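Local coordinates for dual specificity protein phosphatase 14 (PDB 2WGP) that removes phosphate from phosphotyrosine, phosphoserine and phosphothreonine in proteins, inactivating the MAP kinases ERK, JNK and p38 and damping T-cell receptor signalling, at residues 33-38 and 142-147; 123-128 and 134-139; 156-161 and 168-173. All blocks are in the same frame, centred on the assembly; numbering follows the deposited sequence.

Contact 1 of 3, residues 33-38 and 142-147; sequences LFLGRG and ARRPVI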
loop_
_atom_site.group_PDB
_atom_site.type_symbol
_atom_site.label_atom_id
_atom_site.label_comp_id
_atom_site.label_asym_id
_atom_site.label_seq_id
_atom_site.Cartn_x
_atom_site.Cartn_y
_atom_site.Cartn_z
ATOM N N LEU A 33 -39.705 -5.181 1.254
ATOM C CA LEU A 33 -38.369 -4.581 1.382
ATOM C C LEU A 33 -38.346 -3.202 0.775
ATOM O O LEU A 33 -38.691 -3.013 -0.410
ATOM C CB LEU A 33 -37.266 -5.460 0.747
ATOM C CG LEU A 33 -35.821 -4.928 0.743
ATOM C CD1 LEU A 33 -35.272 -4.817 2.159
ATOM C CD2 LEU A 33 -34.888 -5.781 -0.118
ATOM N N PHE A 34 -37.904 -2.249 1.599
ATOM C CA PHE A 34 -37.705 -0.889 1.165
ATOM C C PHE A 34 -36.273 -0.471 1.481
ATOM O O PHE A 34 -35.660 -0.951 2.453
ATOM C CB PHE A 34 -38.677 0.046 1.871
ATOM C CG PHE A 34 -40.122 -0.278 1.604
ATOM C CD1 PHE A 34 -40.855 0.468 0.668
ATOM C CD2 PHE A 34 -40.757 -1.317 2.283
ATOM C CE1 PHE A 34 -42.199 0.173 0.419
ATOM C CE2 PHE A 34 -42.092 -1.623 2.016
ATOM C CZ PHE A 34 -42.801 -0.875 1.082
ATOM N N LEU A 35 -35.760 0.449 0.672
ATOM C CA LEU A 35 -34.431 1.022 0.841
ATOM C C LEU A 35 -34.574 2.536 1.021
ATOM O O LEU A 35 -35.390 3.183 0.338
ATOM C CB LEU A 35 -33.617 0.728 -0.417
ATOM C CG LEU A 35 -32.239 1.308 -0.682
ATOM C CD1 LEU A 35 -31.673 0.746 -1.960
ATOM C CD2 LEU A 35 -32.246 2.836 -0.722
ATOM N N GLY A 36 -33.780 3.115 1.917
ATOM C CA GLY A 36 -33.874 4.539 2.148
ATOM C C GLY A 36 -32.660 5.249 2.720
ATOM O O GLY A 36 -31.678 4.631 3.145
ATOM N N ARG A 37 -32.777 6.576 2.698
ATOM C CA ARG A 37 -31.960 7.495 3.477
ATOM C C ARG A 37 -32.367 7.501 4.921
ATOM O O ARG A 37 -33.539 7.269 5.252
ATOM C CB ARG A 37 -32.183 8.930 2.981
ATOM C CG ARG A 37 -31.682 9.172 1.633
ATOM C CD ARG A 37 -31.478 10.649 1.324
ATOM N NE ARG A 37 -32.655 11.269 0.714
ATOM C CZ ARG A 37 -33.433 12.199 1.275
ATOM N NH1 ARG A 37 -33.208 12.657 2.487
ATOM N NH2 ARG A 37 -34.460 12.688 0.599
ATOM N N GLY A 38 -31.423 7.858 5.791
ATOM C CA GLY A 38 -31.677 7.839 7.244
ATOM C C GLY A 38 -32.786 8.794 7.644
ATOM O O GLY A 38 -33.554 8.499 8.541
ATOM N N ALA A 142 -33.339 0.338 -11.046
ATOM C CA ALA A 142 -34.595 0.744 -11.673
ATOM C C ALA A 142 -35.484 1.527 -10.714
ATOM O O ALA A 142 -36.183 2.458 -11.135
ATOM C CB ALA A 142 -35.360 -0.468 -12.241
ATOM N N ARG A 143 -35.433 1.173 -9.428
ATOM C CA ARG A 143 -36.282 1.815 -8.425
ATOM C C ARG A 143 -35.631 3.020 -7.767
ATOM O O ARG A 143 -36.329 3.964 -7.416
ATOM C CB ARG A 143 -36.743 0.825 -7.360
ATOM C CG ARG A 143 -37.902 -0.067 -7.845
ATOM C CD ARG A 143 -37.404 -1.427 -7.940
ATOM N NE ARG A 143 -38.419 -2.417 -8.306
ATOM C CZ ARG A 143 -38.318 -3.211 -9.357
ATOM N NH1 ARG A 143 -37.279 -3.113 -10.187
ATOM N NH2 ARG A 143 -39.278 -4.103 -9.588
ATOM N N ARG A 144 -34.310 2.980 -7.590
ATOM C CA ARG A 144 -33.587 4.069 -6.938
ATOM C C ARG A 144 -32.339 4.340 -7.784
ATOM O O ARG A 144 -31.295 3.735 -7.542
ATOM C CB ARG A 144 -33.242 3.663 -5.485
ATOM C CG ARG A 144 -32.669 4.819 -4.700
ATOM C CD ARG A 144 -32.856 4.748 -3.233
ATOM N NE ARG A 144 -32.044 5.797 -2.620
ATOM C CZ ARG A 144 -32.447 7.054 -2.438
ATOM N NH1 ARG A 144 -33.672 7.456 -2.763
ATOM N NH2 ARG A 144 -31.603 7.926 -1.935
ATOM N N PRO A 145 -32.456 5.202 -8.818
ATOM C CA PRO A 145 -31.356 5.317 -9.781
ATOM C C PRO A 145 -30.058 5.904 -9.234
ATOM O O PRO A 145 -29.024 5.784 -9.873
ATOM C CB PRO A 145 -31.924 6.263 -10.840
ATOM C CG PRO A 145 -33.345 6.148 -10.749
ATOM C CD PRO A 145 -33.652 5.912 -9.316
ATOM N N VAL A 146 -30.128 6.535 -8.066
ATOM C CA VAL A 146 -28.943 7.121 -7.452
ATOM C C VAL A 146 -28.009 6.111 -6.782
ATOM O O VAL A 146 -26.911 6.500 -6.377
ATOM C CB VAL A 146 -29.298 8.238 -6.418
ATOM C CG1 VAL A 146 -30.092 9.375 -7.092
ATOM C CG2 VAL A 146 -30.010 7.660 -5.210
ATOM N N ILE A 147 -28.396 4.824 -6.705
ATOM C CA ILE A 147 -27.522 3.851 -6.025
ATOM C C ILE A 147 -26.157 3.737 -6.693
ATOM O O ILE A 147 -26.010 3.877 -7.929
ATOM C CB ILE A 147 -28.154 2.440 -5.771
ATOM C CG1 ILE A 147 -28.356 1.600 -7.056
ATOM C CG2 ILE A 147 -29.434 2.585 -4.936
ATOM C CD1 ILE A 147 -28.114 0.091 -6.825
#
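Leu35, on strand 33-36, meets Arg144, the first residue past helix 133-143, and its two methyls do separate jobs. CD2 presses on the aliphatic end of the Arg144 chain, with Leu35 CD2 3.2 Å from Arg144 CD. This is short for two carbons, so the exact fit is doubtful. Leu35 CD2 also lies 3.5 Å from Arg144 NE and meets the guanidinium obliquely. The two side chains cross at about a right angle. The other branch reaches the turn beyond, where Leu35 CD1 is 4.2 Å from Ile147 CG2. Leu35 CB points at the 142-147 segment, and with CG anti to the backbone N (chi1 172°) the two methyls are brought onto Arg144 and Ile147.

The setting is the cysteine-phosphatase fold. Strand 33-36 runs parallel to strand 106-109, which leads into the signature phosphate-binding loop at the nucleophile Cys110. Gly36 pairs its backbone with Val108 and Cys110, and the Leu35 side chain is about 6 Å from that of Cys110. Arg144 grips this loop by its carbonyls, with NE bonded to Gly113 O and NH2 to Ala112 O. These two bonds help to fix the rotation of the guanidinium. Val146 CG2 sits 3.5 Å above one of its faces, toward the rim.

Arg37 follows the strand and crosses the end of Arg144. Arg37 CG is 3.8 Å from Arg144 NH2, and that nitrogen lies near the plane of the Arg37 guanidinium, at its edge. The two planes are 46° apart. Like charges come close here, with Arg37 NE 4.4 Å from Arg144 NH2. Arg37 also packs on Pro63 of a neighbouring subunit. A type I turn from Arg144 to Ile147 is closed by Ile147 N bonding to Arg144 O.

Contact 2 of 3, residues 123-128 and 134-139; sequences AYLMKF and LEAYNW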
loop_
_atom_site.group_PDB
_atom_site.type_symbol
_atom_site.label_atom_id
_atom_site.label_comp_id
_atom_site.label_asym_id
_atom_site.label_seq_id
_atom_site.Cartn_x
_atom_site.Cartn_y
_atom_site.Cartn_z
ATOM N N ALA A 123 -27.625 -8.019 -2.075
ATOM C CA ALA A 123 -27.245 -9.329 -1.552
ATOM C C ALA A 123 -28.508 -10.167 -1.250
ATOM O O ALA A 123 -28.566 -11.355 -1.588
ATOM C CB ALA A 123 -26.363 -9.174 -0.301
ATOM N N TYR A 124 -29.512 -9.536 -0.643
ATOM C CA TYR A 124 -30.805 -10.178 -0.352
ATOM C C TYR A 124 -31.511 -10.702 -1.616
ATOM O O TYR A 124 -31.973 -11.848 -1.655
ATOM C CB TYR A 124 -31.744 -9.210 0.407
ATOM C CG TYR A 124 -33.170 -9.684 0.444
ATOM C CD1 TYR A 124 -33.569 -10.697 1.334
ATOM C CD2 TYR A 124 -34.120 -9.169 -0.450
ATOM C CE1 TYR A 124 -34.867 -11.159 1.356
ATOM C CE2 TYR A 124 -35.428 -9.649 -0.458
ATOM C CZ TYR A 124 -35.799 -10.634 0.447
ATOM O OH TYR A 124 -37.090 -11.082 0.465
ATOM N N LEU A 125 -31.582 -9.866 -2.640
ATOM C CA LEU A 125 -32.181 -10.253 -3.926
ATOM C C LEU A 125 -31.499 -11.476 -4.559
ATOM O O LEU A 125 -32.175 -12.365 -5.067
ATOM C CB LEU A 125 -32.163 -9.078 -4.904
ATOM C CG LEU A 125 -33.095 -7.885 -4.632
ATOM C CD1 LEU A 125 -32.874 -6.809 -5.725
ATOM C CD2 LEU A 125 -34.575 -8.307 -4.565
ATOM N N MET A 126 -30.173 -11.536 -4.507
ATOM C CA MET A 126 -29.456 -12.698 -4.994
ATOM C C MET A 126 -29.785 -13.959 -4.196
ATOM O O MET A 126 -30.054 -15.020 -4.789
ATOM C CB MET A 126 -27.950 -12.479 -4.975
ATOM C CG MET A 126 -27.435 -11.502 -6.047
ATOM S SD MET A 126 -25.673 -11.600 -6.263
ATOM C CE MET A 126 -25.087 -10.777 -4.758
ATOM N N LYS A 127 -29.776 -13.843 -2.869
ATOM C CA LYS A 127 -29.973 -15.000 -2.010
ATOM C C LYS A 127 -31.402 -15.521 -2.024
ATOM O O LYS A 127 -31.609 -16.732 -2.074
ATOM C CB LYS A 127 -29.547 -14.717 -0.572
ATOM C CG LYS A 127 -29.569 -15.993 0.318
ATOM C CD LYS A 127 -29.124 -15.731 1.736
ATOM C CE LYS A 127 -29.152 -17.042 2.537
ATOM N NZ LYS A 127 -28.412 -16.909 3.805
ATOM N N PHE A 128 -32.385 -14.627 -1.977
ATOM C CA PHE A 128 -33.775 -15.064 -1.819
ATOM C C PHE A 128 -34.680 -14.882 -3.040
ATOM O O PHE A 128 -35.792 -15.400 -3.041
ATOM C CB PHE A 128 -34.391 -14.396 -0.583
ATOM C CG PHE A 128 -33.906 -14.982 0.699
ATOM C CD1 PHE A 128 -34.357 -16.242 1.115
ATOM C CD2 PHE A 128 -32.986 -14.298 1.489
ATOM C CE1 PHE A 128 -33.906 -16.797 2.284
ATOM C CE2 PHE A 128 -32.546 -14.837 2.656
ATOM C CZ PHE A 128 -33.003 -16.095 3.063
ATOM N N LEU A 134 -25.841 -8.885 -11.663
ATOM C CA LEU A 134 -26.184 -7.854 -12.642
ATOM C C LEU A 134 -27.700 -7.548 -12.583
ATOM O O LEU A 134 -28.108 -6.378 -12.551
ATOM C CB LEU A 134 -25.762 -8.268 -14.052
ATOM C CG LEU A 134 -26.095 -7.298 -15.176
ATOM C CD1 LEU A 134 -25.506 -5.888 -14.926
ATOM C CD2 LEU A 134 -25.656 -7.879 -16.554
ATOM N N GLU A 135 -28.521 -8.597 -12.536
ATOM C CA GLU A 135 -29.975 -8.417 -12.457
ATOM C C GLU A 135 -30.397 -7.728 -11.154
ATOM O O GLU A 135 -31.284 -6.891 -11.168
ATOM C CB GLU A 135 -30.733 -9.750 -12.547
ATOM C CG GLU A 135 -30.644 -10.532 -13.825
ATOM C CD GLU A 135 -31.395 -11.916 -13.729
ATOM O OE1 GLU A 135 -30.879 -12.919 -13.113
ATOM O OE2 GLU A 135 -32.519 -11.992 -14.287
ATOM N N ALA A 136 -29.756 -8.111 -10.046
ATOM C CA ALA A 136 -30.056 -7.580 -8.716
ATOM C C ALA A 136 -29.727 -6.073 -8.654
ATOM O O ALA A 136 -30.511 -5.281 -8.164
ATOM C CB ALA A 136 -29.278 -8.379 -7.621
ATOM N N TYR A 137 -28.566 -5.702 -9.188
ATOM C CA TYR A 137 -28.197 -4.294 -9.389
ATOM C C TYR A 137 -29.226 -3.545 -10.227
ATOM O O TYR A 137 -29.734 -2.503 -9.798
ATOM C CB TYR A 137 -26.777 -4.213 -9.985
ATOM C CG TYR A 137 -26.321 -2.819 -10.330
ATOM C CD1 TYR A 137 -26.052 -1.873 -9.335
ATOM C CD2 TYR A 137 -26.166 -2.451 -11.656
ATOM C CE1 TYR A 137 -25.632 -0.568 -9.687
ATOM C CE2 TYR A 137 -25.740 -1.186 -12.010
ATOM C CZ TYR A 137 -25.472 -0.257 -11.039
ATOM O OH TYR A 137 -25.059 0.995 -11.435
ATOM N N ASN A 138 -29.541 -4.071 -11.407
ATOM C CA ASN A 138 -30.507 -3.426 -12.307
ATOM C C ASN A 138 -31.876 -3.276 -11.648
ATOM O O ASN A 138 -32.523 -2.247 -11.817
ATOM C CB ASN A 138 -30.657 -4.208 -13.608
ATOM C CG ASN A 138 -29.406 -4.203 -14.461
ATOM O OD1 ASN A 138 -28.565 -3.311 -14.375
ATOM N ND2 ASN A 138 -29.289 -5.210 -15.298
ATOM N N TRP A 139 -32.285 -4.282 -10.876
ATOM C CA TRP A 139 -33.543 -4.262 -10.103
ATOM C C TRP A 139 -33.587 -3.034 -9.156
ATOM O O TRP A 139 -34.493 -2.191 -9.224
ATOM C CB TRP A 139 -33.630 -5.576 -9.310
ATOM C CG TRP A 139 -34.879 -5.866 -8.538
ATOM C CD1 TRP A 139 -35.676 -4.985 -7.880
ATOM C CD2 TRP A 139 -35.407 -7.161 -8.259
ATOM N NE1 TRP A 139 -36.696 -5.634 -7.266
ATOM C CE2 TRP A 139 -36.569 -6.977 -7.491
ATOM C CE3 TRP A 139 -35.043 -8.461 -8.638
ATOM C CZ2 TRP A 139 -37.364 -8.041 -7.068
ATOM C CZ3 TRP A 139 -35.833 -9.518 -8.220
ATOM C CH2 TRP A 139 -36.978 -9.299 -7.435
#
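Leu125 packs against Ala136 and Trp139 where two successive helices meet. Two consecutive helices of the cysteine-phosphatase domain, joined by a short connection, pack here at a steep angle. Helix 116-129 follows the signature phosphate-binding loop, and helix 133-143 doubles back on it. The local axes approach to 8.9 Å and make an angle of 129°.

Aliphatic packing comes first. Ala136, with only a methyl, probably allows the close approach here, and its CA is 5.9 Å from Leu125 CA. That methyl meets two side chains of the other helix. Ala136 CB is 4.0 Å from Leu125 CB, and an equal 4.0 Å separates it from Met126 CG. The Met126 chain then bends at its last torsion and packs on Glu161 and Leu164 of helix 151-165. Leu125 CD1 also touches backbone, at 3.7 Å from Ala136 O.

The aromatic part is a CH-pi contact. Trp139 CG is anti to its own backbone N (chi1 -174°), which turns the indole toward helix 116-129, with one face against Leu125. CD2 lies over the six-membered ring. CD1 lies on the same face near the CG-CD2 bond, at the rim of the five-membered ring, with Leu125 CD1 3.6 Å from Trp139 CG.

Polar bonding of the indole is made to a third element. Trp139 NE1 bonds to Ile29 O, which helps fix the turn of the ring, and Leu125 packs on Ile29 as well. His129, at the end of helix 116-129, meets the Trp139 ring edge-to-face. The pairs between the two helices are apolar, while the indole nitrogen has its partner in Ile29. Leu125 CD2 stands 3.7 Å from the centroid of the Trp139 six-membered ring, just 8° off the normal.

Contact 3 of 3, residues 156-161 and 168-173; sequences QLIDYE and STVKMV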
loop_
_atom_site.group_PDB
_atom_site.type_symbol
_atom_site.label_atom_id
_atom_site.label_comp_id
_atom_site.label_asym_id
_atom_site.label_seq_id
_atom_site.Cartn_x
_atom_site.Cartn_y
_atom_site.Cartn_z
ATOM N N GLN A 156 -16.975 -7.343 -2.738
ATOM C CA GLN A 156 -17.597 -8.245 -1.780
ATOM C C GLN A 156 -18.859 -8.876 -2.350
ATOM O O GLN A 156 -19.091 -10.076 -2.170
ATOM C CB GLN A 156 -17.855 -7.514 -0.456
ATOM C CG GLN A 156 -16.575 -7.070 0.258
ATOM C CD GLN A 156 -16.824 -6.334 1.560
ATOM O OE1 GLN A 156 -17.525 -6.845 2.443
ATOM N NE2 GLN A 156 -16.213 -5.143 1.715
ATOM N N LEU A 157 -19.677 -8.080 -3.054
ATOM C CA LEU A 157 -20.863 -8.615 -3.751
ATOM C C LEU A 157 -20.511 -9.671 -4.800
ATOM O O LEU A 157 -21.235 -10.661 -4.958
ATOM C CB LEU A 157 -21.636 -7.482 -4.446
ATOM C CG LEU A 157 -22.489 -6.605 -3.534
ATOM C CD1 LEU A 157 -22.951 -5.387 -4.278
ATOM C CD2 LEU A 157 -23.653 -7.390 -2.914
ATOM N N ILE A 158 -19.419 -9.440 -5.524
ATOM C CA ILE A 158 -18.954 -10.353 -6.581
ATOM C C ILE A 158 -18.535 -11.693 -5.980
ATOM O O ILE A 158 -18.872 -12.743 -6.513
ATOM C CB ILE A 158 -17.803 -9.757 -7.430
ATOM C CG1 ILE A 158 -18.335 -8.664 -8.363
ATOM C CG2 ILE A 158 -17.115 -10.882 -8.269
ATOM C CD1 ILE A 158 -17.254 -7.682 -8.946
ATOM N N ASP A 159 -17.806 -11.643 -4.863
ATOM C CA ASP A 159 -17.455 -12.863 -4.126
ATOM C C ASP A 159 -18.705 -13.607 -3.665
ATOM O O ASP A 159 -18.789 -14.811 -3.839
ATOM C CB ASP A 159 -16.522 -12.566 -2.929
ATOM C CG ASP A 159 -15.925 -13.842 -2.335
ATOM O OD1 ASP A 159 -16.642 -14.544 -1.601
ATOM O OD2 ASP A 159 -14.752 -14.161 -2.622
ATOM N N TYR A 160 -19.670 -12.887 -3.096
ATOM C CA TYR A 160 -20.918 -13.487 -2.601
ATOM C C TYR A 160 -21.731 -14.108 -3.735
ATOM O O TYR A 160 -22.249 -15.217 -3.593
ATOM C CB TYR A 160 -21.753 -12.439 -1.884
ATOM C CG TYR A 160 -22.952 -12.955 -1.110
ATOM C CD1 TYR A 160 -22.805 -13.927 -0.103
ATOM C CD2 TYR A 160 -24.227 -12.429 -1.343
ATOM C CE1 TYR A 160 -23.884 -14.358 0.640
ATOM C CE2 TYR A 160 -25.322 -12.878 -0.627
ATOM C CZ TYR A 160 -25.142 -13.834 0.368
ATOM O OH TYR A 160 -26.230 -14.223 1.081
ATOM N N GLU A 161 -21.800 -13.406 -4.871
ATOM C CA GLU A 161 -22.435 -13.965 -6.070
ATOM C C GLU A 161 -21.785 -15.289 -6.476
ATOM O O GLU A 161 -22.481 -16.262 -6.778
ATOM C CB GLU A 161 -22.366 -12.999 -7.239
ATOM C CG GLU A 161 -23.180 -13.535 -8.467
ATOM C CD GLU A 161 -22.986 -12.769 -9.753
ATOM O OE1 GLU A 161 -21.957 -12.087 -9.914
ATOM O OE2 GLU A 161 -23.904 -12.853 -10.626
ATOM N N SER A 168 -19.852 -15.423 -11.912
ATOM C CA SER A 168 -20.079 -14.015 -11.715
ATOM C C SER A 168 -20.606 -13.338 -12.994
ATOM O O SER A 168 -20.302 -13.752 -14.108
ATOM C CB SER A 168 -18.813 -13.342 -11.135
ATOM O OG SER A 168 -17.762 -13.253 -12.072
ATOM N N THR A 169 -21.431 -12.303 -12.810
ATOM C CA THR A 169 -22.021 -11.554 -13.914
ATOM C C THR A 169 -21.572 -10.092 -13.970
ATOM O O THR A 169 -22.007 -9.332 -14.862
ATOM C CB THR A 169 -23.564 -11.666 -13.867
ATOM O OG1 THR A 169 -24.053 -11.156 -12.623
ATOM C CG2 THR A 169 -23.981 -13.141 -14.017
ATOM N N VAL A 170 -20.706 -9.716 -13.020
ATOM C CA VAL A 170 -20.018 -8.420 -12.996
ATOM C C VAL A 170 -18.554 -8.684 -12.644
ATOM O O VAL A 170 -18.257 -9.509 -11.778
ATOM C CB VAL A 170 -20.625 -7.471 -11.926
ATOM C CG1 VAL A 170 -19.885 -6.119 -11.891
ATOM C CG2 VAL A 170 -22.122 -7.273 -12.184
ATOM N N LYS A 171 -17.660 -7.977 -13.319
ATOM C CA LYS A 171 -16.220 -8.075 -13.142
ATOM C C LYS A 171 -15.677 -6.699 -12.784
ATOM O O LYS A 171 -16.181 -5.687 -13.262
ATOM C CB LYS A 171 -15.559 -8.481 -14.455
ATOM C CG LYS A 171 -14.813 -9.783 -14.396
ATOM C CD LYS A 171 -14.709 -10.461 -15.776
ATOM C CE LYS A 171 -13.619 -9.849 -16.675
ATOM N NZ LYS A 171 -12.911 -10.939 -17.430
ATOM N N MET A 172 -14.622 -6.682 -11.981
ATOM C CA MET A 172 -13.892 -5.443 -11.703
ATOM C C MET A 172 -12.900 -5.231 -12.850
ATOM O O MET A 172 -12.180 -6.149 -13.251
ATOM C CB MET A 172 -13.193 -5.521 -10.344
ATOM C CG MET A 172 -14.147 -5.809 -9.182
ATOM S SD MET A 172 -15.399 -4.552 -8.852
ATOM C CE MET A 172 -14.425 -3.180 -8.323
ATOM N N VAL A 173 -12.909 -4.018 -13.385
ATOM C CA VAL A 173 -12.081 -3.651 -14.519
ATOM C C VAL A 173 -11.333 -2.353 -14.208
ATOM O O VAL A 173 -11.834 -1.488 -13.484
ATOM C CB VAL A 173 -12.909 -3.525 -15.822
ATOM C CG1 VAL A 173 -13.583 -4.908 -16.185
ATOM C CG2 VAL A 173 -13.925 -2.380 -15.733
#
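Glu161 and Thr169 cross at about a right angle, and the carboxylate receives two donors from this one residue. Thr169 N bonds to Glu161 OE1 at 3.0 Å, fairly straight (162°), on the syn side but 33° out of the carboxylate plane. Thr169 OG1 gives a short bond of 2.6 Å to the syn lone pair of Glu161 OE2. The Glu161 chain is extended, with CG anti to the backbone N (chi1 -174°), which carries the carboxylate straight out from helix 151-165. OE2 also accepts Leu133 N, while Leu134 N bonds to Thr169 OG1.

One turn earlier, Ile158 points at the same chain and meets Met172 obliquely. Ile158 CD1 is 3.6 Å from Met172 CG and equally near Met172 SD. Ile158 CD1 also lies 3.5 Å from Val170 O. Together these contacts lay the segment leading into the C-terminal hairpin, strands 172-175 and 178-181, along the helix. Backbone bonds from Met172 continue to a neighbouring subunit.

With an alanine at Glu161, Thr169 N, Thr169 OG1 and Leu133 N would probably all be left without their acceptor, and the segment after the helix would be freer to move. A buried carboxylate with three donors, close to the start of helix 133-143, is likely to be kept ionised.

Contact 2 is the buried one, apolar in its pairing; contacts 1 and 3 are partly buried. Only contact 3 joins its segments by hydrogen bonds, at the C-terminal edge. In contact 1 the segments meet through leucine methyls and two arginines, and the polar bonds of Arg144 go to the catalytic loop. Contact 2 uses helix 133-143 itself, contact 1 the turn just after it. These two touch through Leu33 on Tyr124 and Ile147 on Tyr137. Contacts 2 and 3 touch through Lys127 and Ala123 on Tyr160. The centre of contact 2 is about 13 Å from that of contact 1 and about 12 Å from that of contact 3, whose own centres are about 21 Å apart.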